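Local coordinates for endo alpha-1,4 polygalactosaminidase (PDB 6OJ1), which cleaves alpha-1,4-linked galactosamine polymers from within the chain, as an endo-acting glycoside hydrolase that disrupts microbial biofilms, at residues A[118-123]-A[159-164]; A[125-130]-A[167-172]; A[151-156]-A[189-194]. All coordinates share one frame; numbering follows the deposited sequence.

Contact 1 (A[118-123]-A[159-164]); sequences WLNISS and LDLTQA. With NAG (2-acetamido-2-deoxy-beta-D-glucopyranose), chain C.
N120, leaving strand 116-119 of the small antiparallel sheet for a type I turn that ends at S123, comes nearest to L159, their CA atoms 6.6 Å apart, in the loop leading into helix 163-179 of the (beta/alpha)-barrel. The meeting is by van der Waals contact: leucine methyls against backbone, and L161 also against I121. L159 brings one methyl branch: CD1 sits 3.4 Å from L119 C and equally close to N120 N, covering the peptide link between them. L161 sends CD1 to L119 O at 3.6 Å, while CD2 reaches the side of I121, meeting CG1 at 4.0 Å. I121 offers that methylene because chi1 of 58° wedges CG1 between its own N and carbonyl carbon. N120 carries an N-linked glycan, ND2 being bonded to C1 of the sugar. OD1 of N120 accepts from S122 N at 3.1 Å, an Asx turn in which the donor stands 42° above the carbonyl plane. This bond and the covalent link to the sugar hold the amide from both ends. The other methyl of L159, CD2, lies 3.9 Å from the acetamide methyl C8 of the same sugar. L119 turns to V126 and M130 of helix 124-140, I121 packs on S166 and F169 of helix 163-179, and backbone bonds join W118 to G107 and H108 of the small sheet.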
loop_
_atom_site.group_PDB
_atom_site.type_symbol
_atom_site.label_atom_id
_atom_site.label_comp_id
_atom_site.label_asym_id
_atom_site.label_seq_id
_atom_site.Cartn_x
_atom_site.Cartn_y
_atom_site.Cartn_z
ATOM N N TRP A 118 -16.610 1.846 0.055
ATOM C CA TRP A 118 -16.004 1.874 -1.268
ATOM C C TRP A 118 -16.262 3.218 -1.953
ATOM O O TRP A 118 -17.328 3.814 -1.802
ATOM C CB TRP A 118 -16.554 0.715 -2.113
ATOM C CG TRP A 118 -16.064 -0.622 -1.628
ATOM C CD1 TRP A 118 -16.782 -1.576 -0.950
ATOM C CD2 TRP A 118 -14.731 -1.125 -1.739
ATOM N NE1 TRP A 118 -15.973 -2.658 -0.657
ATOM C CE2 TRP A 118 -14.710 -2.402 -1.132
ATOM C CE3 TRP A 118 -13.547 -0.623 -2.308
ATOM C CZ2 TRP A 118 -13.556 -3.184 -1.077
ATOM C CZ3 TRP A 118 -12.396 -1.403 -2.248
ATOM C CH2 TRP A 118 -12.410 -2.670 -1.632
ATOM N N LEU A 119 -15.271 3.701 -2.704
ATOM C CA LEU A 119 -15.397 4.951 -3.444
ATOM C C LEU A 119 -15.694 4.696 -4.913
ATOM O O LEU A 119 -15.226 3.717 -5.501
ATOM C CB LEU A 119 -14.119 5.773 -3.356
ATOM C CG LEU A 119 -13.808 6.286 -1.953
ATOM C CD1 LEU A 119 -12.445 6.973 -1.965
ATOM C CD2 LEU A 119 -14.931 7.209 -1.496
ATOM N N ASN A 120 -16.439 5.621 -5.521
ATOM C CA ASN A 120 -16.502 5.660 -6.981
ATOM C C ASN A 120 -15.210 6.302 -7.466
ATOM O O ASN A 120 -15.076 7.528 -7.539
ATOM C CB ASN A 120 -17.724 6.425 -7.459
ATOM C CG ASN A 120 -17.848 6.415 -8.970
ATOM O OD1 ASN A 120 -16.976 5.891 -9.667
ATOM N ND2 ASN A 120 -18.916 6.975 -9.476
ATOM N N ILE A 121 -14.237 5.453 -7.801
ATOM C CA ILE A 121 -12.921 5.949 -8.181
ATOM C C ILE A 121 -12.923 6.635 -9.537
ATOM O O ILE A 121 -11.915 7.250 -9.915
ATOM C CB ILE A 121 -11.896 4.794 -8.137
ATOM C CG1 ILE A 121 -12.323 3.644 -9.069
ATOM C CG2 ILE A 121 -11.681 4.338 -6.677
ATOM C CD1 ILE A 121 -11.319 2.463 -9.088
ATOM N N SER A 122 -14.037 6.581 -10.271
ATOM C CA SER A 122 -14.163 7.334 -11.517
ATOM C C SER A 122 -14.686 8.747 -11.302
ATOM O O SER A 122 -14.677 9.553 -12.243
ATOM C CB SER A 122 -15.098 6.599 -12.483
ATOM O OG SER A 122 -14.612 5.292 -12.753
ATOM N N SER A 123 -15.172 9.042 -10.101
ATOM C CA SER A 123 -15.715 10.353 -9.781
ATOM C C SER A 123 -14.634 11.426 -9.865
ATOM O O SER A 123 -13.560 11.273 -9.267
ATOM C CB SER A 123 -16.311 10.321 -8.372
ATOM O OG SER A 123 -16.370 11.622 -7.829
ATOM N N LEU A 159 -21.071 -0.234 -6.575
ATOM C CA LEU A 159 -20.923 0.819 -7.575
ATOM C C LEU A 159 -20.606 0.276 -8.962
ATOM O O LEU A 159 -20.195 1.057 -9.830
ATOM C CB LEU A 159 -19.817 1.800 -7.178
ATOM C CG LEU A 159 -19.996 2.492 -5.829
ATOM C CD1 LEU A 159 -18.680 3.106 -5.376
ATOM C CD2 LEU A 159 -21.091 3.546 -5.943
ATOM N N ASP A 160 -20.745 -1.032 -9.173
ATOM C CA ASP A 160 -20.396 -1.690 -10.434
ATOM C C ASP A 160 -18.982 -1.324 -10.890
ATOM O O ASP A 160 -18.716 -1.121 -12.078
ATOM C CB ASP A 160 -21.432 -1.378 -11.520
ATOM C CG ASP A 160 -22.757 -2.094 -11.291
ATOM O OD1 ASP A 160 -22.798 -3.074 -10.514
ATOM O OD2 ASP A 160 -23.764 -1.686 -11.903
ATOM N N LEU A 161 -18.059 -1.254 -9.933
ATOM C CA LEU A 161 -16.656 -1.029 -10.258
ATOM C C LEU A 161 -16.075 -2.194 -11.052
ATOM O O LEU A 161 -16.380 -3.365 -10.796
ATOM C CB LEU A 161 -15.846 -0.830 -8.970
ATOM C CG LEU A 161 -16.113 0.442 -8.168
ATOM C CD1 LEU A 161 -15.229 0.430 -6.933
ATOM C CD2 LEU A 161 -15.878 1.712 -9.005
ATOM N N THR A 162 -15.215 -1.869 -12.014
ATOM C CA THR A 162 -14.627 -2.855 -12.911
ATOM C C THR A 162 -13.103 -2.799 -12.851
ATOM O O THR A 162 -12.503 -1.844 -12.354
ATOM C CB THR A 162 -15.062 -2.614 -14.362
ATOM O OG1 THR A 162 -14.531 -1.352 -14.791
ATOM C CG2 THR A 162 -16.588 -2.624 -14.494
ATOM N N GLN A 163 -12.479 -3.820 -13.444
ATOM C CA GLN A 163 -11.029 -3.807 -13.593
ATOM C C GLN A 163 -10.558 -2.606 -14.404
ATOM O O GLN A 163 -9.565 -1.961 -14.045
ATOM C CB GLN A 163 -10.568 -5.116 -14.225
ATOM C CG GLN A 163 -10.749 -6.311 -13.298
ATOM C CD GLN A 163 -10.116 -7.569 -13.843
ATOM O OE1 GLN A 163 -9.258 -7.517 -14.724
ATOM N NE2 GLN A 163 -10.553 -8.713 -13.340
ATOM N N ALA A 164 -11.272 -2.269 -15.484
ATOM C CA ALA A 164 -10.892 -1.101 -16.275
ATOM C C ALA A 164 -10.971 0.180 -15.447
ATOM O O ALA A 164 -10.155 1.092 -15.624
ATOM C CB ALA A 164 -11.773 -0.994 -17.530
HETATM C C1 NAG C . -19.074 6.997 -10.916
HETATM C C2 NAG C . -20.525 6.786 -11.308
HETATM C C3 NAG C . -20.672 6.846 -12.825
HETATM C C4 NAG C . -20.070 8.128 -13.388
HETATM C C5 NAG C . -18.657 8.374 -12.849
HETATM C C6 NAG C . -18.143 9.765 -13.161
HETATM C C7 NAG C . -22.103 5.413 -10.015
HETATM C C8 NAG C . -22.475 4.022 -9.588
HETATM N N2 NAG C . -21.024 5.518 -10.800
HETATM O O3 NAG C . -22.058 6.783 -13.138
HETATM O O4 NAG C . -19.965 7.986 -14.801
HETATM O O5 NAG C . -18.624 8.242 -11.420
HETATM O O6 NAG C . -18.836 10.760 -12.416
HETATM O O7 NAG C . -22.747 6.392 -9.666
#

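Contact 2 (A[125-130]-A[167-172]); sequences NVRQIM and ISFVNF. With NAG (2-acetamido-2-deoxy-beta-D-glucopyranose), chain E.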
loop_
_atom_site.group_PDB
_atom_site.type_symbol
_atom_site.label_atom_id
_atom_site.label_comp_id
_atom_site.label_asym_id
_atom_site.label_seq_id
_atom_site.Cartn_x
_atom_site.Cartn_y
_atom_site.Cartn_z
ATOM N N ASN A 125 -14.727 14.121 -8.303
ATOM C CA ASN A 125 -14.519 14.619 -6.945
ATOM C C ASN A 125 -13.571 13.721 -6.164
ATOM O O ASN A 125 -12.690 14.212 -5.442
ATOM C CB ASN A 125 -15.859 14.743 -6.220
ATOM C CG ASN A 125 -15.743 15.519 -4.909
ATOM O OD1 ASN A 125 -15.284 16.667 -4.885
ATOM N ND2 ASN A 125 -16.154 14.894 -3.814
ATOM N N VAL A 126 -13.744 12.401 -6.280
ATOM C CA VAL A 126 -12.818 11.470 -5.646
ATOM C C VAL A 126 -11.409 11.677 -6.185
ATOM O O VAL A 126 -10.431 11.740 -5.424
ATOM C CB VAL A 126 -13.299 10.019 -5.856
ATOM C CG1 VAL A 126 -12.194 9.010 -5.437
ATOM C CG2 VAL A 126 -14.565 9.768 -5.016
ATOM N N ARG A 127 -11.282 11.778 -7.504
ATOM C CA ARG A 127 -9.961 11.964 -8.095
ATOM C C ARG A 127 -9.310 13.258 -7.613
ATOM O O ARG A 127 -8.109 13.276 -7.314
ATOM C CB ARG A 127 -10.078 11.894 -9.615
ATOM C CG ARG A 127 -10.382 10.457 -10.028
ATOM C CD ARG A 127 -10.302 10.282 -11.518
ATOM N NE ARG A 127 -10.389 8.872 -11.892
ATOM C CZ ARG A 127 -9.883 8.393 -13.025
ATOM N NH1 ARG A 127 -9.239 9.212 -13.851
ATOM N NH2 ARG A 127 -10.000 7.108 -13.324
ATOM N N GLN A 128 -10.091 14.335 -7.467
ATOM C CA GLN A 128 -9.511 15.585 -6.978
ATOM C C GLN A 128 -9.087 15.459 -5.517
ATOM O O GLN A 128 -8.061 16.018 -5.123
ATOM C CB GLN A 128 -10.480 16.753 -7.156
ATOM C CG GLN A 128 -9.876 18.117 -6.772
ATOM C CD GLN A 128 -8.618 18.461 -7.560
ATOM O OE1 GLN A 128 -8.648 18.533 -8.788
ATOM N NE2 GLN A 128 -7.508 18.680 -6.854
ATOM N N ILE A 129 -9.865 14.747 -4.698
ATOM C CA ILE A 129 -9.450 14.520 -3.312
ATOM C C ILE A 129 -8.129 13.760 -3.279
ATOM O O ILE A 129 -7.234 14.071 -2.479
ATOM C CB ILE A 129 -10.550 13.778 -2.526
ATOM C CG1 ILE A 129 -11.787 14.669 -2.358
ATOM C CG2 ILE A 129 -10.022 13.303 -1.131
ATOM C CD1 ILE A 129 -13.025 13.881 -1.925
ATOM N N MET A 130 -7.980 12.751 -4.148
ATOM C CA MET A 130 -6.722 12.006 -4.164
ATOM C C MET A 130 -5.565 12.874 -4.638
ATOM O O MET A 130 -4.435 12.696 -4.164
ATOM C CB MET A 130 -6.837 10.747 -5.028
ATOM C CG MET A 130 -7.912 9.779 -4.502
ATOM S SD MET A 130 -7.801 9.505 -2.713
ATOM C CE MET A 130 -9.495 9.023 -2.320
ATOM N N ILE A 167 -7.782 0.218 -13.432
ATOM C CA ILE A 167 -6.623 0.474 -14.284
ATOM C C ILE A 167 -6.522 1.963 -14.589
ATOM O O ILE A 167 -5.456 2.568 -14.447
ATOM C CB ILE A 167 -6.709 -0.366 -15.573
ATOM C CG1 ILE A 167 -6.508 -1.851 -15.247
ATOM C CG2 ILE A 167 -5.638 0.065 -16.560
ATOM C CD1 ILE A 167 -7.043 -2.824 -16.320
ATOM N N SER A 168 -7.639 2.575 -15.006
ATOM C CA SER A 168 -7.657 4.013 -15.262
ATOM C C SER A 168 -7.227 4.778 -14.017
ATOM O O SER A 168 -6.410 5.704 -14.089
ATOM C CB SER A 168 -9.062 4.447 -15.694
ATOM O OG SER A 168 -9.180 5.866 -15.761
ATOM N N PHE A 169 -7.784 4.396 -12.868
ATOM C CA PHE A 169 -7.548 5.106 -11.612
ATOM C C PHE A 169 -6.102 4.959 -11.171
ATOM O O PHE A 169 -5.456 5.944 -10.786
ATOM C CB PHE A 169 -8.503 4.560 -10.551
ATOM C CG PHE A 169 -8.456 5.281 -9.222
ATOM C CD1 PHE A 169 -8.674 6.661 -9.134
ATOM C CD2 PHE A 169 -8.256 4.562 -8.052
ATOM C CE1 PHE A 169 -8.668 7.304 -7.883
ATOM C CE2 PHE A 169 -8.253 5.199 -6.809
ATOM C CZ PHE A 169 -8.468 6.568 -6.739
ATOM N N VAL A 170 -5.575 3.733 -11.230
ATOM C CA VAL A 170 -4.209 3.496 -10.779
ATOM C C VAL A 170 -3.224 4.239 -11.677
ATOM O O VAL A 170 -2.269 4.855 -11.194
ATOM C CB VAL A 170 -3.924 1.980 -10.723
ATOM C CG1 VAL A 170 -2.426 1.708 -10.657
ATOM C CG2 VAL A 170 -4.653 1.338 -9.514
ATOM N N ASN A 171 -3.449 4.225 -12.994
ATOM C CA ASN A 171 -2.527 4.952 -13.854
ATOM C C ASN A 171 -2.656 6.458 -13.655
ATOM O O ASN A 171 -1.651 7.181 -13.731
ATOM C CB ASN A 171 -2.746 4.553 -15.315
ATOM C CG ASN A 171 -2.067 3.240 -15.654
ATOM O OD1 ASN A 171 -0.924 3.002 -15.245
ATOM N ND2 ASN A 171 -2.755 2.377 -16.399
ATOM N N PHE A 172 -3.872 6.939 -13.372
ATOM C CA PHE A 172 -4.075 8.339 -13.001
ATOM C C PHE A 172 -3.287 8.698 -11.748
ATOM O O PHE A 172 -2.590 9.722 -11.709
ATOM C CB PHE A 172 -5.573 8.594 -12.783
ATOM C CG PHE A 172 -5.885 9.805 -11.942
ATOM C CD1 PHE A 172 -5.954 11.061 -12.518
ATOM C CD2 PHE A 172 -6.167 9.668 -10.579
ATOM C CE1 PHE A 172 -6.265 12.176 -11.746
ATOM C CE2 PHE A 172 -6.477 10.772 -9.804
ATOM C CZ PHE A 172 -6.526 12.031 -10.395
HETATM C C1 NAG E . -1.016 1.614 -22.069
HETATM C C2 NAG E . -1.828 1.350 -20.781
HETATM C C3 NAG E . -2.235 -0.129 -20.674
HETATM C C4 NAG E . -2.911 -0.586 -21.965
HETATM C C5 NAG E . -1.983 -0.310 -23.143
HETATM C C6 NAG E . -2.550 -0.745 -24.479
HETATM C C7 NAG E . 0.046 1.251 -19.148
HETATM C C8 NAG E . 0.626 1.875 -17.907
HETATM N N2 NAG E . -1.105 1.787 -19.591
HETATM O O3 NAG E . -3.117 -0.271 -19.565
HETATM O O4 NAG E . -3.306 -1.957 -21.955
HETATM O O5 NAG E . -1.732 1.099 -23.217
HETATM O O6 NAG E . -3.469 0.203 -25.003
HETATM O O7 NAG E . 0.595 0.304 -19.713
HETATM O O HOH W 1 -8.027 8.779 -16.413
#
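R127 of helix 124-140 stretches across to S168, F169 and F172 of helix 163-179, joining two neighbouring outer helices of the (beta/alpha)-barrel. The short helical segments run nearly parallel, 27° apart, but their axes come no closer than 11.7 Å, so long side chains must fill the gap. On the packed, inner side M130 and F169, both buried, meet at about a right angle: CG of M130 touches the ring edge of F169 at CZ, 4.0 Å away. F169 also turns its edge to R127, whose NE lies near the ring plane, 3.9 Å from CD1. The ring of F172 takes the arginine stem on its face. CB of R127 touches the far rim at CZ, 3.6 Å away, while CD stands almost over the ring centre in a CH-pi contact, and the guanidinium beyond it makes an off-centre cation-pi interaction, R127 CZ being 4.8 Å from the centroid. The stem, extended from CG to NE, runs over the face of F172 and past the edge of F169, and its charged end is carried out to the solvent side, where contacts are polar and sparser. NE is held by I121 O, which leaves the terminal nitrogens to serve helix 163-179 and water. S168, exposed here, has OG turned to the arginine. A water accepts from R127 NH1 and also bonds S168 OG at 3.2 Å, bridging the two residues. Beside this bridge runs the direct bond, R127 NH2 to S168 OG, 2.9 Å long and nearly straight at 169°, with OG only 4° out of the guanidinium plane.

Contact 3 (A[151-156]-A[189-194]); sequences DGYDND and AGDIIP. With NAG (2-acetamido-2-deoxy-beta-D-glucopyranose), chain B.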
loop_
_atom_site.group_PDB
_atom_site.type_symbol
_atom_site.label_atom_id
_atom_site.label_comp_id
_atom_site.label_asym_id
_atom_site.label_seq_id
_atom_site.Cartn_x
_atom_site.Cartn_y
_atom_site.Cartn_z
ATOM N N ASP A 151 -8.930 -2.258 -5.489
ATOM C CA ASP A 151 -9.472 -3.540 -5.922
ATOM C C ASP A 151 -10.958 -3.670 -5.611
ATOM O O ASP A 151 -11.449 -4.779 -5.381
ATOM C CB ASP A 151 -8.709 -4.708 -5.293
ATOM C CG ASP A 151 -8.722 -4.676 -3.757
ATOM O OD1 ASP A 151 -9.224 -3.703 -3.161
ATOM O OD2 ASP A 151 -8.226 -5.637 -3.145
ATOM N N GLY A 152 -11.693 -2.550 -5.662
ATOM C CA GLY A 152 -13.123 -2.584 -5.406
ATOM C C GLY A 152 -13.871 -3.530 -6.320
ATOM O O GLY A 152 -14.847 -4.150 -5.895
ATOM N N TYR A 153 -13.395 -3.685 -7.564
ATOM C CA TYR A 153 -14.016 -4.602 -8.523
ATOM C C TYR A 153 -14.068 -6.036 -8.005
ATOM O O TYR A 153 -14.912 -6.819 -8.455
ATOM C CB TYR A 153 -13.276 -4.568 -9.878
ATOM C CG TYR A 153 -11.832 -5.008 -9.789
ATOM C CD1 TYR A 153 -11.495 -6.355 -9.767
ATOM C CD2 TYR A 153 -10.804 -4.071 -9.672
ATOM C CE1 TYR A 153 -10.172 -6.767 -9.642
ATOM C CE2 TYR A 153 -9.484 -4.472 -9.554
ATOM C CZ TYR A 153 -9.175 -5.819 -9.539
ATOM O OH TYR A 153 -7.857 -6.227 -9.418
ATOM N N ASP A 154 -13.184 -6.402 -7.074
ATOM C CA ASP A 154 -13.125 -7.750 -6.538
ATOM C C ASP A 154 -13.903 -7.875 -5.232
ATOM O O ASP A 154 -13.673 -8.818 -4.465
ATOM C CB ASP A 154 -11.665 -8.156 -6.337
ATOM C CG ASP A 154 -11.480 -9.655 -6.237
ATOM O OD1 ASP A 154 -12.333 -10.401 -6.756
ATOM O OD2 ASP A 154 -10.483 -10.079 -5.623
ATOM N N ASN A 155 -14.816 -6.942 -4.974
ATOM C CA ASN A 155 -15.524 -6.858 -3.704
ATOM C C ASN A 155 -16.943 -6.368 -3.946
ATOM O O ASN A 155 -17.270 -5.854 -5.016
ATOM C CB ASN A 155 -14.811 -5.911 -2.752
ATOM C CG ASN A 155 -13.493 -6.469 -2.267
ATOM O OD1 ASN A 155 -13.461 -7.312 -1.374
ATOM N ND2 ASN A 155 -12.401 -6.003 -2.849
ATOM N N ASP A 156 -17.783 -6.511 -2.922
ATOM C CA ASP A 156 -19.161 -6.021 -2.972
ATOM C C ASP A 156 -19.110 -4.509 -2.759
ATOM O O ASP A 156 -19.233 -4.002 -1.642
ATOM C CB ASP A 156 -20.011 -6.744 -1.927
ATOM C CG ASP A 156 -21.451 -6.255 -1.882
ATOM O OD1 ASP A 156 -21.845 -5.421 -2.723
ATOM O OD2 ASP A 156 -22.195 -6.710 -0.982
ATOM N N ALA A 189 -4.496 -6.414 -5.993
ATOM C CA ALA A 189 -5.083 -6.171 -7.319
ATOM C C ALA A 189 -4.325 -6.911 -8.415
ATOM O O ALA A 189 -4.063 -6.366 -9.492
ATOM C CB ALA A 189 -5.139 -4.667 -7.618
ATOM N N GLY A 190 -3.991 -8.181 -8.151
ATOM C CA GLY A 190 -3.158 -8.936 -9.074
ATOM C C GLY A 190 -3.699 -9.028 -10.495
ATOM O O GLY A 190 -2.924 -9.127 -11.452
ATOM N N ASP A 191 -5.031 -9.025 -10.656
ATOM C CA ASP A 191 -5.620 -9.197 -11.989
ATOM C C ASP A 191 -5.251 -8.074 -12.950
ATOM O O ASP A 191 -5.255 -8.293 -14.172
ATOM C CB ASP A 191 -7.141 -9.302 -11.895
ATOM C CG ASP A 191 -7.594 -10.603 -11.280
ATOM O OD1 ASP A 191 -7.224 -11.669 -11.815
ATOM O OD2 ASP A 191 -8.306 -10.566 -10.257
ATOM N N ILE A 192 -4.951 -6.873 -12.444
ATOM C CA ILE A 192 -4.692 -5.724 -13.319
ATOM C C ILE A 192 -3.207 -5.427 -13.486
ATOM O O ILE A 192 -2.853 -4.432 -14.136
ATOM C CB ILE A 192 -5.424 -4.444 -12.856
ATOM C CG1 ILE A 192 -4.846 -3.864 -11.550
ATOM C CG2 ILE A 192 -6.934 -4.690 -12.714
ATOM C CD1 ILE A 192 -5.336 -2.436 -11.238
ATOM N N ILE A 193 -2.327 -6.267 -12.926
ATOM C CA ILE A 193 -0.884 -6.025 -13.028
ATOM C C ILE A 193 -0.432 -5.693 -14.452
ATOM O O ILE A 193 0.285 -4.697 -14.626
ATOM C CB ILE A 193 -0.107 -7.209 -12.436
ATOM C CG1 ILE A 193 -0.226 -7.243 -10.904
ATOM C CG2 ILE A 193 1.365 -7.142 -12.874
ATOM C CD1 ILE A 193 0.262 -8.601 -10.355
ATOM N N PRO A 194 -0.770 -6.480 -15.488
ATOM C CA PRO A 194 -0.233 -6.188 -16.829
ATOM C C PRO A 194 -0.526 -4.784 -17.312
ATOM O O PRO A 194 0.264 -4.221 -18.075
ATOM C CB PRO A 194 -0.940 -7.221 -17.722
ATOM C CG PRO A 194 -1.288 -8.322 -16.823
ATOM C CD PRO A 194 -1.620 -7.684 -15.504
HETATM C C1 NAG B . -2.317 -2.944 -21.544
HETATM C C2 NAG B . -3.057 -4.275 -21.444
HETATM C C3 NAG B . -2.102 -5.362 -20.947
HETATM C C4 NAG B . -0.838 -5.436 -21.805
HETATM C C5 NAG B . -0.245 -4.035 -22.016
HETATM C C6 NAG B . 0.890 -4.001 -23.015
HETATM C C7 NAG B . -5.462 -3.948 -21.056
HETATM C C8 NAG B . -6.565 -3.872 -20.040
HETATM N N2 NAG B . -4.229 -4.172 -20.582
HETATM O O3 NAG B . -2.791 -6.608 -20.951
HETATM O O4 NAG B . 0.191 -6.110 -21.086
HETATM O O5 NAG B . -1.228 -3.087 -22.462
HETATM O O6 NAG B . 2.125 -4.311 -22.385
HETATM O O7 NAG B . -5.680 -3.807 -22.253
HETATM O O HOH W 2 -6.794 -7.531 -4.391
HETATM O O HOH W 3 -7.293 -8.783 -8.765
HETATM O O HOH W 4 -11.425 -10.333 -10.108
#
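Y153 reaches from the loop after strand 144-148 to residues 189-192, the loop after the next barrel strand, 183-187; the two backbones come nearest at D151 and A189, their CA atoms 5.3 Å apart. Both loops follow parallel strands at their C-terminal ends, the face where (beta/alpha)-barrel enzymes have their active sites. CB of Y153 packs on L161 O and T162 C, at the entry to helix 163-179. With chi1 at 62°, CG stands between the residue's own N and carbonyl carbon, which folds one ring face back over D151 C. Farther out, CE2 and CZ pass CG2 of I192 obliquely, CZ at 4.0 Å. The tip, OH, touches A189 CA at 3.5 Å and lies close to the methyl CB of that residue, with D191 CB a little beyond. A water in the ring plane takes up the hydroxyl's polar side: it lies 2.7 Å from OH and accepts from D191 N, linking the tyrosine to D191, within the 3-10 turn 190-192. A second water joins the loops at D151 and A189, donating to D151 OD2 (2.7 Å) and accepting from A189 N. Within its own loop D151 O accepts from D154 N and N155 ND2, which come from opposite faces of its carbonyl plane. Y153 leans also on Q163 and S166 of helix 163-179, and I192 on I167 of that helix and L186 of strand 183-187. D151 and N155 back onto W118 of strand 116-119, while I193 turns to helix 219-222.

In the fold
From the N terminus, strand 116-119 leads through the glycosylated turn into helix 124-140, strand 144-148, the loop 151-162, helix 163-179, strand 183-187 and the loop before helix 193-196. Contact 1 closes the loop from 118-123 to 159-164, contact 2 that from 125-130 to 167-172, and contact 3 that from 151-156 to 189-194. All three cross, each beginning before the previous one has closed. Contacts 1 and 2 share helix 163-179 and also meet where N120 O packs on CG2 of V126. W118 packs on G152, joining contact 1 to contact 3, while V170 reaches I192, joining contact 2 to contact 3.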